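Local coordinates for hypothetical 33.3 KDA protein IN ade3-ser2 intergenic region (Saccharomyces cerevisiae, PDB 1ODF), which is probably an ATP-dependent kinase of the GLYK family whose phosphate acceptor is not yet known, and which closely resembles bacterial pantothenate kinase in structure, at residues A[14-17]-A[18-22]; A[66-70]-A[71-75]. One frame throughout, in Å; residues are numbered along the deposited sequence.

Interaction 1 (A[14-17]-A[18-22])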
ATOM      1  N   GLU A  14     -15.492 -11.438   6.344  1.00 39.61           N
ATOM      2  CA  GLU A  14     -16.755 -11.807   5.735  1.00 41.09           C
ATOM      3  C   GLU A  14     -16.564 -11.832   4.213  1.00 40.51           C
ATOM      4  O   GLU A  14     -16.859 -12.829   3.544  1.00 39.36           O
ATOM      5  CB  GLU A  14     -17.800 -10.770   6.144  1.00 44.79           C
ATOM      6  CG  GLU A  14     -19.126 -10.818   5.415  1.00 50.81           C
ATOM      7  CD  GLU A  14     -20.083  -9.747   5.924  1.00 55.38           C
ATOM      8  OE1 GLU A  14     -20.438  -9.795   7.127  1.00 57.65           O
ATOM      9  OE2 GLU A  14     -20.470  -8.857   5.130  1.00 54.92           O
ATOM     10  N   PHE A  15     -16.054 -10.725   3.684  1.00 38.35           N
ATOM     11  CA  PHE A  15     -15.797 -10.576   2.261  1.00 35.65           C
ATOM     12  C   PHE A  15     -14.823 -11.635   1.720  1.00 36.01           C
ATOM     13  O   PHE A  15     -15.093 -12.272   0.705  1.00 33.14           O
ATOM     14  CB  PHE A  15     -15.260  -9.158   2.009  1.00 35.29           C
ATOM     15  CG  PHE A  15     -14.627  -8.959   0.651  1.00 36.38           C
ATOM     16  CD1 PHE A  15     -13.241  -8.868   0.524  1.00 36.00           C
ATOM     17  CD2 PHE A  15     -15.415  -8.813  -0.493  1.00 35.50           C
ATOM     18  CE1 PHE A  15     -12.650  -8.625  -0.727  1.00 36.54           C
ATOM     19  CE2 PHE A  15     -14.830  -8.572  -1.749  1.00 32.98           C
ATOM     20  CZ  PHE A  15     -13.451  -8.476  -1.863  1.00 32.80           C
ATOM     21  N   LEU A  16     -13.700 -11.831   2.403  1.00 35.96           N
ATOM     22  CA  LEU A  16     -12.705 -12.792   1.937  1.00 38.97           C
ATOM     23  C   LEU A  16     -13.089 -14.255   2.088  1.00 39.78           C
ATOM     24  O   LEU A  16     -12.714 -15.077   1.246  1.00 40.11           O
ATOM     25  CB  LEU A  16     -11.355 -12.536   2.617  1.00 37.40           C
ATOM     26  CG  LEU A  16     -10.656 -11.237   2.189  1.00 38.85           C
ATOM     27  CD1 LEU A  16      -9.322 -11.089   2.918  1.00 35.51           C
ATOM     28  CD2 LEU A  16     -10.451 -11.238   0.674  1.00 34.52           C
ATOM     29  N   ASP A  17     -13.837 -14.582   3.140  1.00 40.12           N
ATOM     30  CA  ASP A  17     -14.257 -15.964   3.373  1.00 41.88           C
ATOM     31  C   ASP A  17     -15.256 -16.433   2.323  1.00 41.71           C
ATOM     32  O   ASP A  17     -15.534 -17.626   2.202  1.00 41.58           O
ATOM     33  CB  ASP A  17     -14.858 -16.126   4.773  1.00 44.13           C
ATOM     34  CG  ASP A  17     -13.799 -16.288   5.854  1.00 46.33           C
ATOM     35  OD1 ASP A  17     -12.589 -16.293   5.523  1.00 48.13           O
ATOM     36  OD2 ASP A  17     -14.182 -16.410   7.039  1.00 47.38           O
ATOM     37  N   LYS A  18     -15.803 -15.487   1.570  1.00 41.77           N
ATOM     38  CA  LYS A  18     -16.734 -15.828   0.506  1.00 39.86           C
ATOM     39  C   LYS A  18     -15.973 -15.901  -0.813  1.00 38.59           C
ATOM     40  O   LYS A  18     -16.058 -16.895  -1.546  1.00 37.87           O
ATOM     41  CB  LYS A  18     -17.846 -14.776   0.377  1.00 39.25           C
ATOM     42  CG  LYS A  18     -18.572 -14.841  -0.972  1.00 40.34           C
ATOM     43  CD  LYS A  18     -19.694 -13.815  -1.100  1.00 42.39           C
ATOM     44  CE  LYS A  18     -20.257 -13.767  -2.529  1.00 44.16           C
ATOM     45  NZ  LYS A  18     -20.810 -15.075  -3.004  1.00 46.09           N
ATOM     46  N   TYR A  19     -15.208 -14.853  -1.100  1.00 35.00           N
ATOM     47  CA  TYR A  19     -14.491 -14.789  -2.362  1.00 34.80           C
ATOM     48  C   TYR A  19     -13.263 -15.665  -2.573  1.00 33.99           C
ATOM     49  O   TYR A  19     -13.042 -16.140  -3.686  1.00 32.30           O
ATOM     50  CB  TYR A  19     -14.162 -13.333  -2.697  1.00 34.33           C
ATOM     51  CG  TYR A  19     -15.384 -12.552  -3.132  1.00 35.69           C
ATOM     52  CD1 TYR A  19     -16.190 -11.892  -2.202  1.00 36.56           C
ATOM     53  CD2 TYR A  19     -15.769 -12.522  -4.474  1.00 35.08           C
ATOM     54  CE1 TYR A  19     -17.359 -11.221  -2.601  1.00 36.55           C
ATOM     55  CE2 TYR A  19     -16.924 -11.862  -4.882  1.00 36.71           C
ATOM     56  CZ  TYR A  19     -17.714 -11.214  -3.943  1.00 36.14           C
ATOM     57  OH  TYR A  19     -18.847 -10.562  -4.361  1.00 34.70           O
ATOM     58  N   ILE A  20     -12.468 -15.886  -1.531  1.00 33.50           N
ATOM     59  CA  ILE A  20     -11.283 -16.714  -1.693  1.00 33.25           C
ATOM     60  C   ILE A  20     -11.670 -18.145  -2.066  1.00 34.01           C
ATOM     61  O   ILE A  20     -11.126 -18.708  -3.021  1.00 34.55           O
ATOM     62  CB  ILE A  20     -10.390 -16.668  -0.437  1.00 30.78           C
ATOM     63  CG1 ILE A  20      -9.666 -15.308  -0.400  1.00 28.48           C
ATOM     64  CG2 ILE A  20      -9.374 -17.814  -0.460  1.00 31.05           C
ATOM     65  CD1 ILE A  20      -8.810 -15.058   0.836  1.00 28.16           C
ATOM     66  N   PRO A  21     -12.626 -18.746  -1.335  1.00 33.16           N
ATOM     67  CA  PRO A  21     -13.036 -20.112  -1.667  1.00 33.48           C
ATOM     68  C   PRO A  21     -13.574 -20.178  -3.105  1.00 34.01           C
ATOM     69  O   PRO A  21     -13.337 -21.152  -3.824  1.00 32.44           O
ATOM     70  CB  PRO A  21     -14.108 -20.409  -0.624  1.00 33.36           C
ATOM     71  CG  PRO A  21     -13.608 -19.623   0.577  1.00 34.52           C
ATOM     72  CD  PRO A  21     -13.244 -18.310  -0.069  1.00 34.33           C
ATOM     73  N   GLU A  22     -14.290 -19.133  -3.514  1.00 32.71           N
ATOM     74  CA  GLU A  22     -14.831 -19.067  -4.864  1.00 33.88           C
ATOM     75  C   GLU A  22     -13.709 -18.979  -5.904  1.00 33.81           C
ATOM     76  O   GLU A  22     -13.853 -19.457  -7.033  1.00 34.53           O
ATOM     77  CB  GLU A  22     -15.798 -17.885  -4.993  1.00 34.62           C
ATOM     78  CG  GLU A  22     -17.201 -18.205  -4.459  1.00 34.83           C
ATOM     79  CD  GLU A  22     -18.152 -17.012  -4.474  1.00 38.77           C
ATOM     80  OE1 GLU A  22     -17.945 -16.077  -5.282  1.00 38.94           O
ATOM     81  OE2 GLU A  22     -19.125 -17.016  -3.681  1.00 40.45           O
TER
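Two rings one helical turn apart, those of Phe15 and Tyr19, lean on each other obliquely, with centroids 5.0 Å apart and planes at 39°. One flank of each ring does the touching: Phe15 CD2 lies 3.6 Å from Tyr19 CD1, and CE2 of the same phenylalanine lies equally near that atom. At its edge, in the plane of the ring, Tyr19 CD1 also meets the carbonyl oxygen of Phe15, 3.1 Å away. That oxygen accepts the nearly straight bond from Tyr19 N (3.2 Å, 170°) as well, so backbone and ring of one residue converge on it. Phe15 can reach forward because its CG stands anti to the backbone N (chi1 166°). One residue along, Leu16 CB rests 4.0 Å from Ile20 CD1, beside the turn closed by Ile20 N and Leu16 O at 2.9 Å. Pro21 has no N-H to offer; its ring fills the place of the missing bond, with CG 3.2 Å from Asp17 O, and the helix kinks there. On the outer side Lys18 NZ forms a salt bridge with Glu22 OE2. Asp17 OD1 is hydrogen-bonded to His54 of helix 44-59. The pattern is that of an amphipathic helix: Phe15 and Tyr19 pack on strands 204-211, 269-275 and 281-287, and Leu16 and Ile20 on helix 44-59, so that helix 8-24 packs against part of the central sheet, beside helix 44-59.

Interaction 2 (A[66-70]-A[71-75]); sequences GYASI and DDFYL. With SO4 (sulfate ion), chain C.
Asp72 turns back on Ser69 and meets it through both backbone and side chain. Its CB sits 3.1 Å from Ser69 O, the acceptor that takes the backbone N-H of Asp72 itself at 2.9 Å. With CG beside its own backbone N (chi1 -74°), the carboxylate folds back toward the end of strand 65-69. There OD1 touches Ser69 CB, and OD2 packs against CA and CB of Ala68 while accepting the N-H of Ser69 at 3.1 Å. This bond is straight at the hydrogen (163°) but reaches the oxygen from above the carboxylate plane, 78° out of it. Lys130 forms a salt bridge with the same OD2, and Asp71 OD2 is hydrogen-bonded to His102. Ser69 and Asp72 thus grip each other through two reciprocal bonds. A third comes from Ser69 OG, which accepts Asp71 N at 3.1 Å, and the short 3-10 turn is bound to the strand end at several points. Next to the turn, the edge of the Phe73 ring faces Ala68 CB and the carbonyls of Ser69 and Ile70. Further on, Tyr74 holds Asp71 CA over the centre of one ring face, and its OH donates at 3.0 Å to O2 of a sulfate probably from the crystallisation liquor; Arg96 binds the same ion. In chemical terms, the buried carboxylate oxygen OD2 is satisfied by a backbone amide and a lysine, which ties the loop to the strand end near the predicted ATP-binding P-loop, and the anion held by Tyr74 and Arg96 is consistent with a pocket that can accept negatively charged groups.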
ATOM      1  N   GLY A  66       1.738 -15.444   0.932  1.00 37.89           N
ATOM      2  CA  GLY A  66       2.781 -14.438   1.015  1.00 36.97           C
ATOM      3  C   GLY A  66       2.235 -13.093   1.477  1.00 36.76           C
ATOM      4  O   GLY A  66       1.062 -12.770   1.267  1.00 35.34           O
ATOM      5  N   TYR A  67       3.086 -12.297   2.110  1.00 36.91           N
ATOM      6  CA  TYR A  67       2.675 -10.986   2.592  1.00 35.11           C
ATOM      7  C   TYR A  67       3.799  -9.980   2.448  1.00 35.53           C
ATOM      8  O   TYR A  67       4.973 -10.308   2.629  1.00 36.77           O
ATOM      9  CB  TYR A  67       2.253 -11.064   4.067  1.00 34.98           C
ATOM     10  CG  TYR A  67       1.898  -9.722   4.677  1.00 35.79           C
ATOM     11  CD1 TYR A  67       2.891  -8.786   5.004  1.00 34.92           C
ATOM     12  CD2 TYR A  67       0.567  -9.363   4.878  1.00 36.95           C
ATOM     13  CE1 TYR A  67       2.565  -7.526   5.505  1.00 33.90           C
ATOM     14  CE2 TYR A  67       0.224  -8.110   5.383  1.00 37.41           C
ATOM     15  CZ  TYR A  67       1.225  -7.194   5.692  1.00 37.95           C
ATOM     16  OH  TYR A  67       0.873  -5.957   6.185  1.00 37.51           O
ATOM     17  N   ALA A  68       3.433  -8.748   2.122  1.00 33.16           N
ATOM     18  CA  ALA A  68       4.415  -7.692   1.997  1.00 33.04           C
ATOM     19  C   ALA A  68       3.762  -6.318   2.046  1.00 31.48           C
ATOM     20  O   ALA A  68       2.614  -6.144   1.644  1.00 29.53           O
ATOM     21  CB  ALA A  68       5.201  -7.846   0.690  1.00 31.72           C
ATOM     22  N   SER A  69       4.496  -5.359   2.593  1.00 31.15           N
ATOM     23  CA  SER A  69       4.054  -3.975   2.624  1.00 31.85           C
ATOM     24  C   SER A  69       4.831  -3.395   1.455  1.00 31.24           C
ATOM     25  O   SER A  69       5.974  -3.790   1.214  1.00 31.62           O
ATOM     26  CB  SER A  69       4.492  -3.277   3.908  1.00 32.57           C
ATOM     27  OG  SER A  69       4.612  -1.877   3.690  1.00 37.37           O
ATOM     28  N   ILE A  70       4.229  -2.488   0.706  1.00 32.01           N
ATOM     29  CA  ILE A  70       4.956  -1.903  -0.409  1.00 32.50           C
ATOM     30  C   ILE A  70       6.258  -1.259   0.090  1.00 32.03           C
ATOM     31  O   ILE A  70       7.252  -1.211  -0.635  1.00 33.85           O
ATOM     32  CB  ILE A  70       4.088  -0.847  -1.162  1.00 32.12           C
ATOM     33  CG1 ILE A  70       4.851  -0.306  -2.376  1.00 31.52           C
ATOM     34  CG2 ILE A  70       3.690   0.278  -0.219  1.00 29.24           C
ATOM     35  CD1 ILE A  70       5.121  -1.347  -3.458  1.00 29.81           C
ATOM     36  N   ASP A  71       6.274  -0.790   1.335  1.00 34.32           N
ATOM     37  CA  ASP A  71       7.481  -0.156   1.861  1.00 36.36           C
ATOM     38  C   ASP A  71       8.640  -1.128   2.092  1.00 37.54           C
ATOM     39  O   ASP A  71       9.781  -0.710   2.292  1.00 36.98           O
ATOM     40  CB  ASP A  71       7.151   0.627   3.121  1.00 36.37           C
ATOM     41  CG  ASP A  71       6.365   1.888   2.816  1.00 38.80           C
ATOM     42  OD1 ASP A  71       5.756   2.455   3.747  1.00 41.37           O
ATOM     43  OD2 ASP A  71       6.362   2.316   1.637  1.00 38.92           O
ATOM     44  N   ASP A  72       8.345  -2.422   2.042  1.00 36.39           N
ATOM     45  CA  ASP A  72       9.375  -3.436   2.178  1.00 36.99           C
ATOM     46  C   ASP A  72      10.324  -3.258   0.990  1.00 38.55           C
ATOM     47  O   ASP A  72      11.482  -3.687   1.034  1.00 38.84           O
ATOM     48  CB  ASP A  72       8.776  -4.843   2.088  1.00 37.62           C
ATOM     49  CG  ASP A  72       8.017  -5.249   3.332  1.00 36.94           C
ATOM     50  OD1 ASP A  72       8.048  -4.500   4.333  1.00 36.34           O
ATOM     51  OD2 ASP A  72       7.399  -6.339   3.304  1.00 35.67           O
ATOM     52  N   PHE A  73       9.818  -2.631  -0.071  1.00 38.83           N
ATOM     53  CA  PHE A  73      10.597  -2.417  -1.288  1.00 37.54           C
ATOM     54  C   PHE A  73      11.207  -1.032  -1.444  1.00 37.45           C
ATOM     55  O   PHE A  73      11.519  -0.619  -2.562  1.00 36.80           O
ATOM     56  CB  PHE A  73       9.745  -2.723  -2.531  1.00 37.86           C
ATOM     57  CG  PHE A  73       9.455  -4.181  -2.729  1.00 37.23           C
ATOM     58  CD1 PHE A  73       8.463  -4.818  -1.987  1.00 38.93           C
ATOM     59  CD2 PHE A  73      10.186  -4.927  -3.650  1.00 38.04           C
ATOM     60  CE1 PHE A  73       8.204  -6.184  -2.161  1.00 37.89           C
ATOM     61  CE2 PHE A  73       9.938  -6.291  -3.831  1.00 35.95           C
ATOM     62  CZ  PHE A  73       8.944  -6.917  -3.084  1.00 36.72           C
ATOM     63  N   TYR A  74      11.366  -0.302  -0.342  1.00 38.26           N
ATOM     64  CA  TYR A  74      11.985   1.026  -0.415  1.00 37.76           C
ATOM     65  C   TYR A  74      13.384   0.880  -1.029  1.00 38.17           C
ATOM     66  O   TYR A  74      14.016  -0.186  -0.951  1.00 37.28           O
ATOM     67  CB  TYR A  74      12.132   1.648   0.984  1.00 37.04           C
ATOM     68  CG  TYR A  74      10.962   2.490   1.472  1.00 35.15           C
ATOM     69  CD1 TYR A  74      10.597   2.487   2.819  1.00 34.75           C
ATOM     70  CD2 TYR A  74      10.258   3.323   0.610  1.00 32.50           C
ATOM     71  CE1 TYR A  74       9.565   3.292   3.295  1.00 33.01           C
ATOM     72  CE2 TYR A  74       9.217   4.140   1.078  1.00 32.61           C
ATOM     73  CZ  TYR A  74       8.876   4.121   2.420  1.00 33.10           C
ATOM     74  OH  TYR A  74       7.848   4.924   2.897  1.00 30.48           O
ATOM     75  N   LEU A  75      13.861   1.951  -1.647  1.00 39.79           N
ATOM     76  CA  LEU A  75      15.193   1.954  -2.238  1.00 40.34           C
ATOM     77  C   LEU A  75      16.222   1.770  -1.123  1.00 42.27           C
ATOM     78  O   LEU A  75      15.931   2.055   0.042  1.00 41.46           O
ATOM     79  CB  LEU A  75      15.449   3.288  -2.928  1.00 38.89           C
ATOM     80  CG  LEU A  75      14.607   3.530  -4.173  1.00 41.74           C
ATOM     81  CD1 LEU A  75      14.738   4.987  -4.593  1.00 40.19           C
ATOM     82  CD2 LEU A  75      15.055   2.571  -5.288  1.00 40.61           C
TER
HETATM   83  S   SO4 C 502       7.672   6.341   6.599  1.00 58.48           S
HETATM   84  O1  SO4 C 502       8.094   7.686   6.168  1.00 59.78           O
HETATM   85  O2  SO4 C 502       8.354   5.333   5.775  1.00 58.43           O
HETATM   86  O3  SO4 C 502       8.014   6.140   8.019  1.00 60.33           O
HETATM   87  O4  SO4 C 502       6.214   6.210   6.430  1.00 60.55           O

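Overall arrangement
Both contacts are local, yet they serve different layers of one alpha/beta kinase fold. Interaction 1 lies toward the outside, its centre about 21 Å from the centre of the chain, and mixes a hydrophobic inner face with exposed charges; interaction 2 is largely buried, about 9 Å from that centre, and depends on polar side chains bonding to backbone. The two share no element: 14-22 is helix throughout, whereas 66-75 passes from an outermost strand of the central sheet into a loop. Their nearest atoms are about 10 Å apart. Helix 44-59, whose first residues belong to the predicted P-loop, relates them, since Leu16 and Ile20 pack on it and Tyr67 bonds to its Ser48.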